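Local structure of alpha-1,3-glucanase (Streptomyces thermodiastaticus, 7C7D) at residues A201-T212 with V239-Y247; D520-V531 with R543-G554. The protein probably hydrolyses internal alpha-1,3-glucosidic linkages of alpha-1,3-glucan, as a thermostable glycosidase of family GH87. One frame throughout, in Å; residues are numbered along the deposited sequence.

Both interactions are parallel strand pairings between successive parts of the right-handed beta-helix expected of a pectate lyase-like fold, but they lie on opposite sides of the chain's centre, their own centres about 52 Å apart. Interaction 1 opens the solenoid: a short strand is paired through three backbone bonds, and the largest share of buried surface is that of Trp241, packed against residues 202-205. Interaction 2, near the other end, stacks two runs of chain in register round a corner, with more backbone bonds and a larger buried surface. Each is partly buried; interaction 2 has small aliphatic groups inside and a salt bridge at its Asp520/Arg543 end, whereas interaction 1 adds packing round an indole.

Interaction 1 of 2, residues A201-T212 with V239-Y247; sequences AAGQPAGSVSVT and VVWIPPGDY
Val209 and Val211 tie residues 209-211 to Val239-Trp241 in parallel register: Val209 N donates to Val239 O (2.9 Å) and Val211 N to Trp241 O (3.0 Å), while Trp241 N returns a bond to Val209 O. The last donor stands well above the carbonyl plane, 44° out of it. Water 1 continues the pairing, giving a hydrogen to Gly207 O and taking one from Val239 N. Gln204 reaches over the following turn, NE2 donating to Ser208 OG (3.1 Å), almost in the amide plane, and Ser208 OG in turn donates to Pro205 O, closing the type II turn Pro205-Ser208. So fixed, the extended Gln204 chain lies across the Trp241 indole, its amide only 10° from parallel with the ring. Its CB sits over the five-membered ring, 3.5 Å from the centroid, in a CH-pi contact. Pro205 CD meets Trp241 CE3 on the same side at 3.3 Å. With CG anti to its backbone N (chi1 174°), Trp241 swings its indole out under the linker. On the other side of the strands Val211 CG1 presses tightly on Val240 CG1 (3.5 Å), with Phe228 and Ala231 of helix 225-234 packed against Val211. That helix lies in the chain between the two strands, at the start of the beta-helix. The chemistry of the contact implies two layers of hold: backbone bonds set the register, and the indole, lying under Gln204 and Pro205 with Pro243 N near the border of its other face, binds the incoming linker to the first coil.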
ATOM      1  N   ALA A 201      26.550   4.301  -4.210  1.00 26.73           N
ATOM      2  CA  ALA A 201      26.114   5.690  -4.226  1.00 26.67           C
ATOM      3  C   ALA A 201      26.503   6.348  -5.544  1.00 27.03           C
ATOM      4  O   ALA A 201      27.633   6.197  -6.016  1.00 27.98           O
ATOM      5  CB  ALA A 201      26.743   6.440  -3.054  1.00 28.43           C
ATOM      6  N   ALA A 202      25.558   7.062  -6.149  1.00 27.66           N
ATOM      7  CA  ALA A 202      25.808   7.723  -7.418  1.00 29.96           C
ATOM      8  C   ALA A 202      26.625   8.993  -7.210  1.00 31.21           C
ATOM      9  O   ALA A 202      26.665   9.569  -6.120  1.00 30.97           O
ATOM     10  CB  ALA A 202      24.492   8.076  -8.109  1.00 29.87           C
ATOM     11  N   GLY A 203      27.293   9.427  -8.286  1.00 32.74           N
ATOM     12  CA  GLY A 203      28.056  10.654  -8.247  1.00 34.22           C
ATOM     13  C   GLY A 203      27.235  11.873  -8.632  1.00 34.45           C
ATOM     14  O   GLY A 203      26.199  11.774  -9.284  1.00 35.29           O
ATOM     15  N   GLN A 204      27.731  13.036  -8.228  1.00 35.02           N
ATOM     16  CA  GLN A 204      27.012  14.279  -8.469  1.00 35.31           C
ATOM     17  C   GLN A 204      26.980  14.592  -9.963  1.00 36.33           C
ATOM     18  O   GLN A 204      28.034  14.615 -10.608  1.00 37.05           O
ATOM     19  CB  GLN A 204      27.697  15.419  -7.722  1.00 35.11           C
ATOM     20  CG  GLN A 204      27.145  16.779  -8.075  1.00 34.78           C
ATOM     21  CD  GLN A 204      27.680  17.884  -7.190  1.00 35.73           C
ATOM     22  OE1 GLN A 204      28.611  17.680  -6.411  1.00 37.83           O
ATOM     23  NE2 GLN A 204      27.086  19.065  -7.302  1.00 34.48           N
ATOM     24  N   PRO A 205      25.806  14.838 -10.543  1.00 37.14           N
ATOM     25  CA  PRO A 205      25.744  15.183 -11.967  1.00 37.71           C
ATOM     26  C   PRO A 205      26.391  16.534 -12.229  1.00 37.55           C
ATOM     27  O   PRO A 205      26.380  17.430 -11.382  1.00 36.85           O
ATOM     28  CB  PRO A 205      24.238  15.236 -12.258  1.00 38.29           C
ATOM     29  CG  PRO A 205      23.570  14.589 -11.083  1.00 38.70           C
ATOM     30  CD  PRO A 205      24.475  14.785  -9.921  1.00 37.17           C
ATOM     31  N   ALA A 206      26.960  16.668 -13.424  1.00 38.40           N
ATOM     32  CA  ALA A 206      27.632  17.907 -13.791  1.00 38.67           C
ATOM     33  C   ALA A 206      26.635  19.056 -13.852  1.00 37.94           C
ATOM     34  O   ALA A 206      25.533  18.919 -14.388  1.00 38.65           O
ATOM     35  CB  ALA A 206      28.319  17.742 -15.146  1.00 39.17           C
ATOM     36  N   GLY A 207      27.030  20.198 -13.291  1.00 37.90           N
ATOM     37  CA  GLY A 207      26.203  21.384 -13.306  1.00 37.35           C
ATOM     38  C   GLY A 207      25.163  21.468 -12.211  1.00 36.17           C
ATOM     39  O   GLY A 207      24.456  22.482 -12.129  1.00 37.41           O
ATOM     40  N   SER A 208      25.042  20.449 -11.366  1.00 34.50           N
ATOM     41  CA  SER A 208      24.051  20.497 -10.306  1.00 31.87           C
ATOM     42  C   SER A 208      24.538  21.367  -9.148  1.00 30.46           C
ATOM     43  O   SER A 208      25.737  21.613  -8.976  1.00 31.68           O
ATOM     44  CB  SER A 208      23.717  19.087  -9.812  1.00 31.14           C
ATOM     45  OG  SER A 208      24.875  18.422  -9.348  1.00 31.53           O
ATOM     46  N   VAL A 209      23.580  21.847  -8.360  1.00 28.25           N
ATOM     47  CA  VAL A 209      23.844  22.686  -7.196  1.00 27.05           C
ATOM     48  C   VAL A 209      23.684  21.814  -5.961  1.00 25.03           C
ATOM     49  O   VAL A 209      22.594  21.293  -5.704  1.00 24.35           O
ATOM     50  CB  VAL A 209      22.871  23.874  -7.141  1.00 27.31           C
ATOM     51  CG1 VAL A 209      23.081  24.681  -5.862  1.00 27.96           C
ATOM     52  CG2 VAL A 209      23.021  24.747  -8.373  1.00 27.83           C
ATOM     53  N   SER A 210      24.753  21.655  -5.189  1.00 25.25           N
ATOM     54  CA  SER A 210      24.700  20.810  -4.002  1.00 25.17           C
ATOM     55  C   SER A 210      24.083  21.560  -2.828  1.00 24.00           C
ATOM     56  O   SER A 210      24.398  22.731  -2.588  1.00 24.45           O
ATOM     57  CB  SER A 210      26.107  20.347  -3.625  1.00 26.85           C
ATOM     58  OG  SER A 210      26.089  19.652  -2.390  1.00 29.28           O
ATOM     59  N   VAL A 211      23.210  20.870  -2.083  1.00 22.47           N
ATOM     60  CA  VAL A 211      22.621  21.467  -0.887  1.00 22.72           C
ATOM     61  C   VAL A 211      23.685  21.785   0.155  1.00 23.40           C
ATOM     62  O   VAL A 211      23.529  22.728   0.937  1.00 22.90           O
ATOM     63  CB  VAL A 211      21.494  20.589  -0.299  1.00 21.51           C
ATOM     64  CG1 VAL A 211      20.340  20.480  -1.265  1.00 21.22           C
ATOM     65  CG2 VAL A 211      22.016  19.212   0.075  1.00 22.61           C
ATOM     66  N   THR A 212      24.770  21.005   0.203  1.00 24.80           N
ATOM     67  CA  THR A 212      25.812  21.284   1.187  1.00 27.05           C
ATOM     68  C   THR A 212      26.566  22.564   0.857  1.00 28.79           C
ATOM     69  O   THR A 212      27.078  23.230   1.763  1.00 30.92           O
ATOM     70  CB  THR A 212      26.761  20.093   1.336  1.00 28.45           C
ATOM     71  OG1 THR A 212      27.315  19.746   0.062  1.00 30.45           O
ATOM     72  CG2 THR A 212      26.017  18.895   1.912  1.00 28.13           C
ATOM     73  N   VAL A 239      19.302  21.044 -11.574  1.00 23.62           N
ATOM     74  CA  VAL A 239      19.351  19.912 -10.661  1.00 23.01           C
ATOM     75  C   VAL A 239      19.937  20.372  -9.339  1.00 22.22           C
ATOM     76  O   VAL A 239      21.007  20.992  -9.308  1.00 23.55           O
ATOM     77  CB  VAL A 239      20.186  18.758 -11.244  1.00 23.73           C
ATOM     78  CG1 VAL A 239      20.305  17.620 -10.234  1.00 23.12           C
ATOM     79  CG2 VAL A 239      19.582  18.275 -12.555  1.00 24.01           C
ATOM     80  N   VAL A 240      19.233  20.068  -8.254  1.00 21.55           N
ATOM     81  CA  VAL A 240      19.760  20.180  -6.904  1.00 20.55           C
ATOM     82  C   VAL A 240      20.258  18.804  -6.489  1.00 20.15           C
ATOM     83  O   VAL A 240      19.517  17.814  -6.567  1.00 21.17           O
ATOM     84  CB  VAL A 240      18.682  20.682  -5.931  1.00 21.25           C
ATOM     85  CG1 VAL A 240      19.201  20.620  -4.521  1.00 22.30           C
ATOM     86  CG2 VAL A 240      18.269  22.096  -6.282  1.00 22.10           C
ATOM     87  N   TRP A 241      21.502  18.745  -6.037  1.00 21.16           N
ATOM     88  CA  TRP A 241      22.146  17.500  -5.649  1.00 21.57           C
ATOM     89  C   TRP A 241      22.125  17.373  -4.131  1.00 19.96           C
ATOM     90  O   TRP A 241      22.458  18.327  -3.417  1.00 20.68           O
ATOM     91  CB  TRP A 241      23.591  17.498  -6.141  1.00 23.69           C
ATOM     92  CG  TRP A 241      24.403  16.333  -5.686  1.00 26.08           C
ATOM     93  CD1 TRP A 241      25.494  16.365  -4.865  1.00 27.30           C
ATOM     94  CD2 TRP A 241      24.210  14.963  -6.042  1.00 26.96           C
ATOM     95  NE1 TRP A 241      25.990  15.097  -4.687  1.00 28.84           N
ATOM     96  CE2 TRP A 241      25.218  14.216  -5.398  1.00 27.44           C
ATOM     97  CE3 TRP A 241      23.277  14.290  -6.839  1.00 27.45           C
ATOM     98  CZ2 TRP A 241      25.323  12.832  -5.530  1.00 28.75           C
ATOM     99  CZ3 TRP A 241      23.387  12.917  -6.974  1.00 28.23           C
ATOM    100  CH2 TRP A 241      24.402  12.204  -6.321  1.00 28.19           C
ATOM    101  N   ILE A 242      21.729  16.199  -3.651  1.00 19.50           N
ATOM    102  CA  ILE A 242      21.736  15.884  -2.226  1.00 19.75           C
ATOM    103  C   ILE A 242      22.817  14.831  -2.004  1.00 19.96           C
ATOM    104  O   ILE A 242      22.584  13.644  -2.282  1.00 20.56           O
ATOM    105  CB  ILE A 242      20.370  15.357  -1.755  1.00 18.85           C
ATOM    106  CG1 ILE A 242      19.233  16.319  -2.116  1.00 19.30           C
ATOM    107  CG2 ILE A 242      20.395  15.102  -0.258  1.00 19.47           C
ATOM    108  CD1 ILE A 242      17.843  15.722  -1.890  1.00 19.65           C
ATOM    109  N   PRO A 243      23.998  15.205  -1.521  1.00 21.22           N
ATOM    110  CA  PRO A 243      25.064  14.216  -1.293  1.00 21.42           C
ATOM    111  C   PRO A 243      24.655  13.204  -0.237  1.00 21.13           C
ATOM    112  O   PRO A 243      23.736  13.461   0.554  1.00 21.22           O
ATOM    113  CB  PRO A 243      26.241  15.071  -0.792  1.00 22.75           C
ATOM    114  CG  PRO A 243      25.920  16.478  -1.188  1.00 23.23           C
ATOM    115  CD  PRO A 243      24.424  16.576  -1.191  1.00 21.71           C
ATOM    116  N   PRO A 244      25.320  12.049  -0.187  1.00 21.83           N
ATOM    117  CA  PRO A 244      25.075  11.101   0.907  1.00 21.78           C
ATOM    118  C   PRO A 244      25.162  11.785   2.264  1.00 21.62           C
ATOM    119  O   PRO A 244      26.051  12.601   2.516  1.00 23.44           O
ATOM    120  CB  PRO A 244      26.193  10.069   0.732  1.00 22.86           C
ATOM    121  CG  PRO A 244      26.486  10.094  -0.732  1.00 23.11           C
ATOM    122  CD  PRO A 244      26.286  11.523  -1.170  1.00 22.48           C
ATOM    123  N   GLY A 245      24.229  11.453   3.140  1.00 21.19           N
ATOM    124  CA  GLY A 245      24.184  12.063   4.451  1.00 21.61           C
ATOM    125  C   GLY A 245      22.789  11.980   5.026  1.00 20.71           C
ATOM    126  O   GLY A 245      21.884  11.380   4.446  1.00 20.79           O
ATOM    127  N   ASP A 246      22.638  12.602   6.192  1.00 20.78           N
ATOM    128  CA  ASP A 246      21.360  12.707   6.883  1.00 21.75           C
ATOM    129  C   ASP A 246      21.045  14.184   7.050  1.00 21.23           C
ATOM    130  O   ASP A 246      21.878  14.943   7.552  1.00 23.21           O
ATOM    131  CB  ASP A 246      21.430  12.038   8.258  1.00 25.14           C
ATOM    132  CG  ASP A 246      21.528  10.527   8.165  1.00 26.82           C
ATOM    133  OD1 ASP A 246      20.483   9.856   8.010  1.00 27.16           O
ATOM    134  OD2 ASP A 246      22.659  10.004   8.242  1.00 29.44           O
ATOM    135  N   TYR A 247      19.854  14.596   6.627  1.00 19.54           N
ATOM    136  CA  TYR A 247      19.487  16.005   6.592  1.00 19.13           C
ATOM    137  C   TYR A 247      18.178  16.201   7.329  1.00 19.05           C
ATOM    138  O   TYR A 247      17.152  15.651   6.926  1.00 20.62           O
ATOM    139  CB  TYR A 247      19.311  16.481   5.151  1.00 19.01           C
ATOM    140  CG  TYR A 247      20.530  16.278   4.303  1.00 18.88           C
ATOM    141  CD1 TYR A 247      20.754  15.072   3.648  1.00 19.11           C
ATOM    142  CD2 TYR A 247      21.465  17.294   4.158  1.00 20.26           C
ATOM    143  CE1 TYR A 247      21.880  14.882   2.875  1.00 19.36           C
ATOM    144  CE2 TYR A 247      22.590  17.117   3.387  1.00 20.25           C
ATOM    145  CZ  TYR A 247      22.794  15.909   2.743  1.00 19.74           C
ATOM    146  OH  TYR A 247      23.920  15.743   1.972  1.00 21.44           O
TER
HETATM  147  O   HOH W   1      21.636  22.656 -12.314  1.00 48.34           O

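Interaction 2 of 2, residues D520-V531 with R543-G554; sequences DGAAVKNTGTVV and RNVTATGTGAAG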
ATOM      1  N   ASP A 520     -14.819 -10.768 -16.731  1.00 10.87           N
ATOM      2  CA  ASP A 520     -14.432 -11.620 -17.851  1.00 11.06           C
ATOM      3  C   ASP A 520     -13.013 -12.115 -17.625  1.00 10.41           C
ATOM      4  O   ASP A 520     -12.049 -11.360 -17.802  1.00 10.74           O
ATOM      5  CB  ASP A 520     -14.546 -10.874 -19.184  1.00 12.76           C
ATOM      6  CG  ASP A 520     -14.311 -11.772 -20.386  1.00 15.81           C
ATOM      7  OD1 ASP A 520     -13.706 -12.854 -20.252  1.00 13.82           O
ATOM      8  OD2 ASP A 520     -14.740 -11.382 -21.492  1.00 22.04           O
ATOM      9  N   GLY A 521     -12.890 -13.382 -17.254  1.00 10.48           N
ATOM     10  CA  GLY A 521     -11.598 -14.010 -17.104  1.00 10.30           C
ATOM     11  C   GLY A 521     -11.113 -13.919 -15.677  1.00 10.78           C
ATOM     12  O   GLY A 521     -10.692 -12.849 -15.234  1.00 11.46           O
ATOM     13  N   ALA A 522     -11.179 -15.017 -14.935  1.00 10.94           N
ATOM     14  CA  ALA A 522     -10.668 -15.005 -13.578  1.00 11.54           C
ATOM     15  C   ALA A 522     -10.246 -16.412 -13.202  1.00 11.56           C
ATOM     16  O   ALA A 522     -10.840 -17.401 -13.645  1.00 13.37           O
ATOM     17  CB  ALA A 522     -11.694 -14.463 -12.576  1.00 12.07           C
ATOM     18  N   ALA A 523      -9.197 -16.489 -12.399  1.00 11.93           N
ATOM     19  CA  ALA A 523      -8.740 -17.728 -11.781  1.00 12.77           C
ATOM     20  C   ALA A 523      -8.932 -17.552 -10.283  1.00 12.22           C
ATOM     21  O   ALA A 523      -8.213 -16.774  -9.646  1.00 12.58           O
ATOM     22  CB  ALA A 523      -7.273 -17.992 -12.109  1.00 15.62           C
ATOM     23  N   VAL A 524      -9.923 -18.242  -9.730  1.00 11.70           N
ATOM     24  CA  VAL A 524     -10.335 -18.073  -8.342  1.00 11.94           C
ATOM     25  C   VAL A 524     -10.064 -19.387  -7.631  1.00 12.69           C
ATOM     26  O   VAL A 524     -10.572 -20.434  -8.037  1.00 15.34           O
ATOM     27  CB  VAL A 524     -11.821 -17.686  -8.252  1.00 12.35           C
ATOM     28  CG1 VAL A 524     -12.243 -17.495  -6.810  1.00 14.39           C
ATOM     29  CG2 VAL A 524     -12.104 -16.423  -9.071  1.00 13.34           C
ATOM     30  N   LYS A 525      -9.264 -19.345  -6.576  1.00 12.52           N
ATOM     31  CA  LYS A 525      -8.835 -20.560  -5.899  0.50 13.21           C
ATOM     32  C   LYS A 525      -8.948 -20.387  -4.393  1.00 12.87           C
ATOM     33  O   LYS A 525      -8.520 -19.364  -3.840  1.00 13.70           O
ATOM     34  CB  LYS A 525      -7.389 -20.910  -6.266  0.50 15.83           C
ATOM     35  CG  LYS A 525      -7.208 -21.426  -7.687  0.50 19.13           C
ATOM     36  CD  LYS A 525      -5.767 -21.859  -7.958  0.50 22.94           C
ATOM     37  CE  LYS A 525      -5.107 -22.454  -6.720  0.50 25.89           C
ATOM     38  NZ  LYS A 525      -4.271 -21.456  -5.987  0.50 27.93           N
ATOM     39  N   ASN A 526      -9.525 -21.397  -3.738  1.00 13.13           N
ATOM     40  CA  ASN A 526      -9.585 -21.480  -2.278  0.56 14.31           C
ATOM     41  C   ASN A 526     -10.278 -20.264  -1.664  1.00 14.24           C
ATOM     42  O   ASN A 526      -9.709 -19.519  -0.865  1.00 16.73           O
ATOM     43  CB  ASN A 526      -8.203 -21.722  -1.665  0.56 15.69           C
ATOM     44  CG  ASN A 526      -7.548 -22.979  -2.189  0.56 18.50           C
ATOM     45  OD1 ASN A 526      -6.323 -23.077  -2.232  0.56 22.76           O
ATOM     46  ND2 ASN A 526      -8.362 -23.952  -2.591  0.56 17.81           N
ATOM     47  N   THR A 527     -11.533 -20.086  -2.045  1.00 13.53           N
ATOM     48  CA  THR A 527     -12.368 -19.007  -1.539  1.00 13.39           C
ATOM     49  C   THR A 527     -13.111 -19.502  -0.307  1.00 14.23           C
ATOM     50  O   THR A 527     -13.752 -20.554  -0.343  1.00 15.48           O
ATOM     51  CB  THR A 527     -13.365 -18.600  -2.625  1.00 14.16           C
ATOM     52  OG1 THR A 527     -12.652 -18.234  -3.814  1.00 14.33           O
ATOM     53  CG2 THR A 527     -14.220 -17.440  -2.181  1.00 15.19           C
ATOM     54  N   GLY A 528     -13.025 -18.744   0.785  1.00 14.33           N
ATOM     55  CA  GLY A 528     -13.618 -19.203   2.032  1.00 15.05           C
ATOM     56  C   GLY A 528     -15.125 -19.363   1.964  1.00 15.00           C
ATOM     57  O   GLY A 528     -15.681 -20.338   2.483  1.00 16.14           O
ATOM     58  N   THR A 529     -15.813 -18.420   1.317  1.00 14.27           N
ATOM     59  CA  THR A 529     -17.266 -18.497   1.233  1.00 14.30           C
ATOM     60  C   THR A 529     -17.744 -18.635  -0.211  1.00 13.67           C
ATOM     61  O   THR A 529     -17.866 -19.757  -0.711  1.00 14.68           O
ATOM     62  CB  THR A 529     -17.929 -17.316   1.957  1.00 14.80           C
ATOM     63  OG1 THR A 529     -17.452 -16.083   1.413  1.00 13.59           O
ATOM     64  CG2 THR A 529     -17.618 -17.355   3.457  1.00 17.15           C
ATOM     65  N   VAL A 530     -18.008 -17.521  -0.894  1.00 12.30           N
ATOM     66  CA  VAL A 530     -18.650 -17.556  -2.203  1.00 12.16           C
ATOM     67  C   VAL A 530     -17.798 -16.842  -3.243  1.00 11.52           C
ATOM     68  O   VAL A 530     -17.080 -15.880  -2.946  1.00 12.45           O
ATOM     69  CB  VAL A 530     -20.082 -16.977  -2.174  1.00 12.86           C
ATOM     70  CG1 VAL A 530     -20.970 -17.802  -1.255  1.00 14.65           C
ATOM     71  CG2 VAL A 530     -20.068 -15.514  -1.728  1.00 13.63           C
ATOM     72  N   VAL A 531     -17.911 -17.302  -4.492  1.00 11.20           N
ATOM     73  CA  VAL A 531     -17.235 -16.610  -5.590  1.00 11.30           C
ATOM     74  C   VAL A 531     -17.881 -15.252  -5.857  1.00 11.32           C
ATOM     75  O   VAL A 531     -17.186 -14.262  -6.123  1.00 11.61           O
ATOM     76  CB  VAL A 531     -17.183 -17.506  -6.844  1.00 12.17           C
ATOM     77  CG1 VAL A 531     -16.547 -16.757  -8.004  1.00 13.70           C
ATOM     78  CG2 VAL A 531     -16.398 -18.769  -6.527  1.00 13.76           C
ATOM     79  N   ARG A 543     -18.150 -14.079 -17.379  1.00 11.20           N
ATOM     80  CA  ARG A 543     -17.633 -15.000 -18.378  0.54 11.73           C
ATOM     81  C   ARG A 543     -16.249 -15.466 -17.958  1.00 10.90           C
ATOM     82  O   ARG A 543     -15.470 -14.699 -17.388  1.00 10.91           O
ATOM     83  CB  ARG A 543     -17.467 -14.320 -19.756  0.54 16.36           C
ATOM     84  CG  ARG A 543     -18.734 -13.867 -20.445  0.54 19.42           C
ATOM     85  CD  ARG A 543     -18.426 -13.374 -21.859  0.54 21.52           C
ATOM     86  NE  ARG A 543     -17.566 -12.193 -21.863  0.54 23.96           N
ATOM     87  CZ  ARG A 543     -18.018 -10.944 -21.905  0.54 25.86           C
ATOM     88  NH1 ARG A 543     -19.324 -10.718 -21.949  0.54 26.34           N
ATOM     89  NH2 ARG A 543     -17.171  -9.923 -21.904  0.54 26.64           N
ATOM     90  N   ASN A 544     -15.934 -16.725 -18.272  1.00 10.32           N
ATOM     91  CA  ASN A 544     -14.564 -17.218 -18.175  1.00 10.21           C
ATOM     92  C   ASN A 544     -14.001 -17.149 -16.759  1.00  9.76           C
ATOM     93  O   ASN A 544     -12.801 -16.945 -16.572  1.00 10.66           O
ATOM     94  CB  ASN A 544     -13.667 -16.496 -19.181  1.00 10.74           C
ATOM     95  CG  ASN A 544     -14.226 -16.589 -20.574  1.00 10.95           C
ATOM     96  OD1 ASN A 544     -14.655 -17.671 -20.992  1.00 11.04           O
ATOM     97  ND2 ASN A 544     -14.272 -15.469 -21.290  1.00 11.73           N
ATOM     98  N   VAL A 545     -14.852 -17.353 -15.758  1.00 10.56           N
ATOM     99  CA  VAL A 545     -14.419 -17.405 -14.367  1.00 10.78           C
ATOM    100  C   VAL A 545     -14.274 -18.870 -13.979  1.00 11.24           C
ATOM    101  O   VAL A 545     -15.261 -19.611 -13.942  1.00 11.61           O
ATOM    102  CB  VAL A 545     -15.403 -16.674 -13.448  1.00 11.83           C
ATOM    103  CG1 VAL A 545     -14.996 -16.842 -11.983  1.00 13.32           C
ATOM    104  CG2 VAL A 545     -15.476 -15.199 -13.830  1.00 12.82           C
ATOM    105  N   THR A 546     -13.037 -19.294 -13.723  1.00 11.82           N
ATOM    106  CA  THR A 546     -12.719 -20.661 -13.317  1.00 13.96           C
ATOM    107  C   THR A 546     -12.431 -20.662 -11.820  1.00 13.24           C
ATOM    108  O   THR A 546     -11.501 -19.990 -11.369  1.00 15.80           O
ATOM    109  CB  THR A 546     -11.474 -21.139 -14.066  1.00 18.08           C
ATOM    110  OG1 THR A 546     -11.686 -21.043 -15.483  1.00 20.47           O
ATOM    111  CG2 THR A 546     -11.135 -22.576 -13.691  1.00 20.67           C
ATOM    112  N   ALA A 547     -13.210 -21.424 -11.054  1.00 13.10           N
ATOM    113  CA  ALA A 547     -13.061 -21.479  -9.607  1.00 13.27           C
ATOM    114  C   ALA A 547     -12.748 -22.900  -9.168  1.00 13.75           C
ATOM    115  O   ALA A 547     -13.294 -23.867  -9.716  1.00 15.02           O
ATOM    116  CB  ALA A 547     -14.338 -21.010  -8.903  1.00 15.31           C
ATOM    117  N   THR A 548     -11.876 -23.024  -8.171  1.00 13.55           N
ATOM    118  CA  THR A 548     -11.639 -24.289  -7.492  1.00 14.82           C
ATOM    119  C   THR A 548     -11.590 -24.012  -5.994  1.00 14.71           C
ATOM    120  O   THR A 548     -11.254 -22.906  -5.567  1.00 14.80           O
ATOM    121  CB  THR A 548     -10.322 -24.952  -7.929  1.00 19.65           C
ATOM    122  OG1 THR A 548      -9.223 -24.071  -7.675  1.00 20.95           O
ATOM    123  CG2 THR A 548     -10.352 -25.286  -9.416  1.00 22.36           C
ATOM    124  N   GLY A 549     -11.932 -25.017  -5.196  1.00 15.27           N
ATOM    125  CA  GLY A 549     -11.840 -24.858  -3.750  1.00 15.27           C
ATOM    126  C   GLY A 549     -12.770 -23.816  -3.163  1.00 15.86           C
ATOM    127  O   GLY A 549     -12.369 -23.055  -2.274  1.00 18.66           O
ATOM    128  N   THR A 550     -14.006 -23.764  -3.631  1.00 16.84           N
ATOM    129  CA  THR A 550     -14.969 -22.800  -3.112  1.00 17.29           C
ATOM    130  C   THR A 550     -15.627 -23.373  -1.864  1.00 17.87           C
ATOM    131  O   THR A 550     -16.188 -24.472  -1.902  1.00 19.31           O
ATOM    132  CB  THR A 550     -16.001 -22.493  -4.188  1.00 18.60           C
ATOM    133  OG1 THR A 550     -15.327 -21.960  -5.331  1.00 18.37           O
ATOM    134  CG2 THR A 550     -17.027 -21.490  -3.691  1.00 20.39           C
ATOM    135  N   GLY A 551     -15.569 -22.626  -0.761  1.00 17.22           N
ATOM    136  CA  GLY A 551     -15.933 -23.197   0.524  1.00 18.09           C
ATOM    137  C   GLY A 551     -17.427 -23.365   0.727  1.00 17.80           C
ATOM    138  O   GLY A 551     -17.871 -24.383   1.264  1.00 20.62           O
ATOM    139  N   ALA A 552     -18.222 -22.372   0.328  1.00 16.23           N
ATOM    140  CA  ALA A 552     -19.648 -22.380   0.650  1.00 16.59           C
ATOM    141  C   ALA A 552     -20.553 -22.542  -0.563  1.00 16.01           C
ATOM    142  O   ALA A 552     -21.425 -23.414  -0.553  1.00 18.63           O
ATOM    143  CB  ALA A 552     -20.040 -21.130   1.454  1.00 17.67           C
ATOM    144  N   ALA A 553     -20.385 -21.722  -1.598  1.00 14.74           N
ATOM    145  CA  ALA A 553     -21.241 -21.784  -2.778  1.00 14.05           C
ATOM    146  C   ALA A 553     -20.643 -20.903  -3.864  1.00 13.04           C
ATOM    147  O   ALA A 553     -19.807 -20.038  -3.599  1.00 13.83           O
ATOM    148  CB  ALA A 553     -22.663 -21.301  -2.477  1.00 15.90           C
ATOM    149  N   GLY A 554     -21.108 -21.108  -5.097  1.00 12.20           N
ATOM    150  CA  GLY A 554     -20.713 -20.207  -6.168  1.00 12.48           C
ATOM    151  C   GLY A 554     -21.228 -18.795  -5.957  1.00 12.31           C
ATOM    152  O   GLY A 554     -20.466 -17.825  -6.036  1.00 12.47           O
TER
HETATM  153  O   HOH W   2     -12.867 -20.644  -5.081  1.00 15.95           O
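Asp520 forms a salt bridge with one of the two conformers modelled for Arg543, at that end of the strand pair: Arg543 presents NE and NH2 side-on, both to OD2 (NH2 to OD2 2.9 Å), the carboxylate and guanidinium planes 79° apart. The other oxygen, OD1, takes a nearly straight bond from Asn544 ND2 (2.9 Å, 165°) on its syn side but tilted out of the carboxylate plane. Replacing Asp520 by an alanine would probably leave the Arg543 guanidinium without this counter-charge and the Asn544 amide free to turn. Backbone bonds run along the parallel strands, among them Val524 N to Thr546 O (2.9 Å) and Thr548 N to Val524 O. Further along, Thr527 O receives Gly551 N and Thr529 O receives Ala552 N (2.8 Å). Water 2 gives a hydrogen to Thr548 O and bonds to Thr527 OG1 and Thr550 OG1. Apolar packing fills the inner face: Ala522 CB and Val524 CG2 both meet Val545 CG1, each at 4.1 Å. Val531, at the corner, sends CG2 back to Ala547 CB (3.9 Å) and across Thr550 OG1; with CG1 anti to the backbone N (chi1 177°), that methyl faces Val545 CG1. These are successive coils of the beta-helix: 520-527 also pairs with strand 486-495, Phe502 of strand 502-505 packs on Ala522 and Val524, and Trp578 covers Val531 while bonding to Val545 O.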